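Local coordinates for cytochrome P450 monooxygenase (Rhodococcus sp. ECU0066, PDB 6KBH), which is a self-sufficient cytochrome P450 that probably oxygenates substrates at its heme, fed with electrons through its own FMN and [2Fe-2S] domains, at residues I588-K599 with A618-H627. Residues are numbered along the deposited sequence; the frame is centred on the assembly and turned at random.
With FMN (flavin mononucleotide), chain B.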
loop_
_atom_site.group_PDB
_atom_site.type_symbol
_atom_site.label_atom_id
_atom_site.label_comp_id
_atom_site.label_asym_id
_atom_site.label_seq_id
_atom_site.Cartn_x
_atom_site.Cartn_y
_atom_site.Cartn_z
ATOM N N ILE A 588 24.102 -24.182 5.575
ATOM C CA ILE A 588 23.751 -25.548 5.206
ATOM C C ILE A 588 22.306 -25.642 4.730
ATOM O O ILE A 588 21.959 -26.546 3.959
ATOM C CB ILE A 588 24.019 -26.493 6.392
ATOM C CG1 ILE A 588 23.805 -27.954 5.988
ATOM C CG2 ILE A 588 23.143 -26.126 7.582
ATOM C CD1 ILE A 588 24.752 -28.435 4.913
ATOM N N THR A 589 21.440 -24.719 5.158
ATOM C CA THR A 589 20.013 -24.865 4.873
ATOM C C THR A 589 19.685 -24.815 3.383
ATOM O O THR A 589 19.008 -25.739 2.899
ATOM C CB THR A 589 19.210 -23.826 5.665
ATOM O OG1 THR A 589 19.933 -22.592 5.730
ATOM C CG2 THR A 589 18.948 -24.335 7.073
ATOM N N PRO A 590 20.101 -23.808 2.603
ATOM C CA PRO A 590 19.730 -23.831 1.181
ATOM C C PRO A 590 20.477 -24.885 0.385
ATOM O O PRO A 590 19.898 -25.469 -0.538
ATOM C CB PRO A 590 20.070 -22.414 0.705
ATOM C CG PRO A 590 21.189 -22.007 1.566
ATOM C CD PRO A 590 20.931 -22.627 2.915
ATOM N N VAL A 591 21.739 -25.158 0.719
ATOM C CA VAL A 591 22.531 -26.082 -0.085
ATOM C C VAL A 591 22.007 -27.508 0.052
ATOM O O VAL A 591 21.975 -28.267 -0.926
ATOM C CB VAL A 591 24.019 -25.983 0.296
ATOM C CG1 VAL A 591 24.185 -26.034 1.783
ATOM C CG2 VAL A 591 24.791 -27.106 -0.329
ATOM N N ILE A 592 21.582 -27.896 1.258
ATOM C CA ILE A 592 21.145 -29.273 1.473
ATOM C C ILE A 592 19.912 -29.587 0.633
ATOM O O ILE A 592 19.736 -30.725 0.177
ATOM C CB ILE A 592 20.901 -29.530 2.971
ATOM C CG1 ILE A 592 20.669 -31.017 3.233
ATOM C CG2 ILE A 592 19.716 -28.736 3.486
ATOM C CD1 ILE A 592 21.203 -31.464 4.565
ATOM N N ALA A 593 19.047 -28.596 0.398
ATOM C CA ALA A 593 17.941 -28.802 -0.530
ATOM C C ALA A 593 18.443 -28.909 -1.962
ATOM O O ALA A 593 17.864 -29.645 -2.767
ATOM C CB ALA A 593 16.920 -27.675 -0.396
ATOM N N MET A 594 19.514 -28.179 -2.296
ATOM C CA MET A 594 20.124 -28.320 -3.615
ATOM C C MET A 594 20.816 -29.668 -3.758
ATOM O O MET A 594 20.817 -30.259 -4.844
ATOM C CB MET A 594 21.109 -27.179 -3.863
ATOM C CG MET A 594 20.543 -25.804 -3.579
ATOM S SD MET A 594 21.785 -24.506 -3.643
ATOM C CE MET A 594 21.833 -24.165 -5.399
ATOM N N ALA A 595 21.415 -30.165 -2.674
ATOM C CA ALA A 595 21.975 -31.510 -2.694
ATOM C C ALA A 595 20.892 -32.548 -2.961
ATOM O O ALA A 595 21.134 -33.551 -3.643
ATOM C CB ALA A 595 22.687 -31.802 -1.374
ATOM N N ASP A 596 19.685 -32.318 -2.440
ATOM C CA ASP A 596 18.609 -33.289 -2.611
ATOM C C ASP A 596 18.078 -33.293 -4.040
ATOM O O ASP A 596 17.809 -34.367 -4.595
ATOM C CB ASP A 596 17.487 -33.012 -1.613
ATOM C CG ASP A 596 17.861 -33.401 -0.195
ATOM O OD1 ASP A 596 18.852 -34.139 -0.023
ATOM O OD2 ASP A 596 17.156 -32.978 0.744
ATOM N N GLN A 597 17.905 -32.111 -4.650
ATOM C CA GLN A 597 17.510 -32.059 -6.058
ATOM C C GLN A 597 18.446 -32.896 -6.919
ATOM O O GLN A 597 18.000 -33.654 -7.786
ATOM C CB GLN A 597 17.493 -30.618 -6.584
ATOM C CG GLN A 597 16.677 -29.610 -5.805
ATOM C CD GLN A 597 15.795 -28.759 -6.715
ATOM O OE1 GLN A 597 14.734 -29.199 -7.154
ATOM N NE2 GLN A 597 16.263 -27.564 -7.048
ATOM N N VAL A 598 19.753 -32.779 -6.678
ATOM C CA VAL A 598 20.731 -33.426 -7.541
ATOM C C VAL A 598 20.764 -34.931 -7.309
ATOM O O VAL A 598 21.031 -35.698 -8.240
ATOM C CB VAL A 598 22.115 -32.793 -7.336
ATOM C CG1 VAL A 598 23.149 -33.469 -8.215
ATOM C CG2 VAL A 598 22.061 -31.303 -7.636
ATOM N N LYS A 599 20.498 -35.390 -6.086
ATOM C CA LYS A 599 20.407 -36.831 -5.879
ATOM C C LYS A 599 19.193 -37.408 -6.594
ATOM O O LYS A 599 19.224 -38.565 -7.024
ATOM C CB LYS A 599 20.389 -37.161 -4.384
ATOM C CG LYS A 599 19.026 -37.370 -3.737
ATOM C CD LYS A 599 19.180 -38.335 -2.566
ATOM C CE LYS A 599 17.894 -38.535 -1.788
ATOM N NZ LYS A 599 18.098 -39.552 -0.721
ATOM N N ALA A 618 24.295 -28.265 12.079
ATOM C CA ALA A 618 23.016 -28.919 11.867
ATOM C C ALA A 618 23.045 -29.778 10.609
ATOM O O ALA A 618 23.786 -29.507 9.659
ATOM C CB ALA A 618 21.897 -27.884 11.762
ATOM N N PHE A 619 22.238 -30.837 10.630
ATOM C CA PHE A 619 21.945 -31.740 9.518
ATOM C C PHE A 619 23.063 -32.729 9.218
ATOM O O PHE A 619 22.961 -33.441 8.215
ATOM C CB PHE A 619 21.600 -30.983 8.231
ATOM C CG PHE A 619 20.330 -30.192 8.321
ATOM C CD1 PHE A 619 19.116 -30.833 8.511
ATOM C CD2 PHE A 619 20.345 -28.812 8.225
ATOM C CE1 PHE A 619 17.941 -30.110 8.597
ATOM C CE2 PHE A 619 19.172 -28.084 8.311
ATOM C CZ PHE A 619 17.970 -28.734 8.497
ATOM N N LEU A 620 24.115 -32.806 10.038
ATOM C CA LEU A 620 25.096 -33.874 9.866
ATOM C C LEU A 620 24.424 -35.238 9.941
ATOM O O LEU A 620 24.736 -36.142 9.158
ATOM C CB LEU A 620 26.191 -33.765 10.924
ATOM C CG LEU A 620 26.978 -32.459 10.996
ATOM C CD1 LEU A 620 27.756 -32.417 12.291
ATOM C CD2 LEU A 620 27.913 -32.323 9.807
ATOM N N ASP A 621 23.498 -35.396 10.890
ATOM C CA ASP A 621 22.611 -36.553 10.920
ATOM C C ASP A 621 21.927 -36.744 9.572
ATOM O O ASP A 621 22.014 -37.807 8.951
ATOM C CB ASP A 621 21.572 -36.357 12.022
ATOM C CG ASP A 621 21.045 -34.928 12.068
ATOM O OD1 ASP A 621 21.869 -33.996 12.181
ATOM O OD2 ASP A 621 19.814 -34.735 11.973
ATOM N N ARG A 622 21.231 -35.705 9.116
ATOM C CA ARG A 622 20.605 -35.725 7.800
ATOM C C ARG A 622 21.639 -35.958 6.703
ATOM O O ARG A 622 21.400 -36.724 5.760
ATOM C CB ARG A 622 19.870 -34.409 7.591
ATOM C CG ARG A 622 19.497 -34.082 6.173
ATOM C CD ARG A 622 18.219 -33.289 6.190
ATOM N NE ARG A 622 17.773 -32.887 4.866
ATOM C CZ ARG A 622 16.777 -32.035 4.667
ATOM N NH1 ARG A 622 16.144 -31.512 5.710
ATOM N NH2 ARG A 622 16.407 -31.711 3.437
ATOM N N LEU A 623 22.805 -35.312 6.823
ATOM C CA LEU A 623 23.882 -35.442 5.842
ATOM C C LEU A 623 24.571 -36.799 5.908
ATOM O O LEU A 623 25.295 -37.157 4.973
ATOM C CB LEU A 623 24.904 -34.330 6.068
ATOM C CG LEU A 623 25.480 -33.511 4.921
ATOM C CD1 LEU A 623 24.407 -33.208 3.904
ATOM C CD2 LEU A 623 26.024 -32.226 5.509
ATOM N N ALA A 624 24.388 -37.548 6.998
ATOM C CA ALA A 624 24.961 -38.881 7.117
ATOM C C ALA A 624 24.061 -39.944 6.504
ATOM O O ALA A 624 24.538 -40.830 5.790
ATOM C CB ALA A 624 25.226 -39.215 8.587
ATOM N N ARG A 625 22.758 -39.863 6.773
ATOM C CA ARG A 625 21.808 -40.835 6.240
ATOM C C ARG A 625 21.698 -40.736 4.725
ATOM O O ARG A 625 21.497 -41.755 4.051
ATOM C CB ARG A 625 20.448 -40.620 6.906
ATOM C CG ARG A 625 19.249 -41.205 6.181
ATOM C CD ARG A 625 18.090 -40.208 6.173
ATOM N NE ARG A 625 18.207 -39.227 5.098
ATOM C CZ ARG A 625 17.459 -38.133 4.995
ATOM N NH1 ARG A 625 16.529 -37.868 5.902
ATOM N NH2 ARG A 625 17.640 -37.306 3.974
ATOM N N ASP A 626 21.829 -39.530 4.178
ATOM C CA ASP A 626 21.813 -39.296 2.744
ATOM C C ASP A 626 22.993 -38.407 2.388
ATOM O O ASP A 626 23.406 -37.563 3.186
ATOM C CB ASP A 626 20.501 -38.638 2.295
ATOM C CG ASP A 626 19.414 -39.650 2.001
ATOM O OD1 ASP A 626 19.584 -40.455 1.062
ATOM O OD2 ASP A 626 18.393 -39.646 2.716
ATOM N N HIS A 627 23.540 -38.606 1.190
ATOM C CA HIS A 627 24.745 -37.926 0.722
ATOM C C HIS A 627 25.966 -38.274 1.566
ATOM O O HIS A 627 27.000 -37.603 1.453
ATOM C CB HIS A 627 24.572 -36.400 0.684
ATOM C CG HIS A 627 23.206 -35.954 0.257
ATOM N ND1 HIS A 627 22.710 -36.182 -1.008
ATOM C CD2 HIS A 627 22.230 -35.300 0.930
ATOM C CE1 HIS A 627 21.489 -35.685 -1.098
ATOM N NE2 HIS A 627 21.173 -35.145 0.064
HETATM N N1 FMN B . 19.034 -13.973 4.841
HETATM C C2 FMN B . 18.758 -13.699 3.558
HETATM O O2 FMN B . 18.869 -12.499 3.147
HETATM N N3 FMN B . 18.365 -14.643 2.692
HETATM C C4 FMN B . 18.246 -15.915 3.122
HETATM O O4 FMN B . 17.852 -16.889 2.266
HETATM C C4A FMN B . 18.529 -16.230 4.450
HETATM N N5 FMN B . 18.405 -17.501 4.865
HETATM C C5A FMN B . 18.675 -17.788 6.143
HETATM C C6 FMN B . 18.540 -19.106 6.539
HETATM C C7 FMN B . 18.806 -19.459 7.841
HETATM C C7M FMN B . 18.607 -20.964 8.147
HETATM C C8 FMN B . 19.221 -18.500 8.773
HETATM C C8M FMN B . 19.520 -18.841 10.220
HETATM C C9 FMN B . 19.372 -17.178 8.369
HETATM C C9A FMN B . 19.087 -16.807 7.051
HETATM N N10 FMN B . 19.217 -15.529 6.628
HETATM C C10 FMN B . 18.935 -15.231 5.330
HETATM C "C1'" FMN B . 19.621 -14.426 7.556
HETATM C "C2'" FMN B . 18.445 -13.845 8.299
HETATM O "O2'" FMN B . 17.572 -13.156 7.502
HETATM C "C3'" FMN B . 18.902 -12.932 9.408
HETATM O "O3'" FMN B . 19.740 -11.891 8.978
HETATM C "C4'" FMN B . 19.582 -13.732 10.540
HETATM O "O4'" FMN B . 18.998 -14.893 10.995
HETATM C "C5'" FMN B . 19.686 -12.891 11.848
HETATM O "O5'" FMN B . 18.538 -12.085 12.214
HETATM P P FMN B . 18.735 -10.952 13.284
HETATM O O1P FMN B . 17.673 -9.897 13.115
HETATM O O2P FMN B . 18.622 -11.500 14.671
HETATM O O3P FMN B . 20.099 -10.370 13.081
#
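I592 meets F619, R622 and L623 at the buried centre of this contact. Its CD1 lies 3.7 Å from F619 CB and 3.7 Å from L623 CD1, and also touches R622 CG. CG1 stands anti to the backbone N (chi1 -171°), which sends the branch ending in CD1 across to the other helix. I588 CD1 reaches L623 CD2 tip to tip. I588 CG2 lies in the plane of the F619 ring, at its edge. T589 OG1 is hydrogen-bonded to I586 O and lies 3.2 Å from C7M of the FMN, so this end adjoins the flavin. H627 is buried too, with A595 CB over one face in a CH-pi contact, 4.1 Å from the ring centroid.

The contact opens to solvent at D596, R622 and, most of all, K599. D596 OD1 accepts from H627 NE2 in the imidazole plane (156° at the hydrogen). OD2 takes R622 NH2 at 3.1 Å in a salt bridge, carboxylate and guanidinium almost coplanar. R622 NH1 is held by C525 O. K599 NZ makes a salt bridge to D626 OD1, its modelled length doubtfully short.

Helix 588-601 is the crossover of a beta-alpha-beta unit in the parallel sheet of the ferredoxin-reductase-like domain; helix 620-625 belongs to the next connection. Both pack on strand 605-611. Shared by an arginine and a histidine, the D596 carboxylate is probably kept ionised and fixed in rotation.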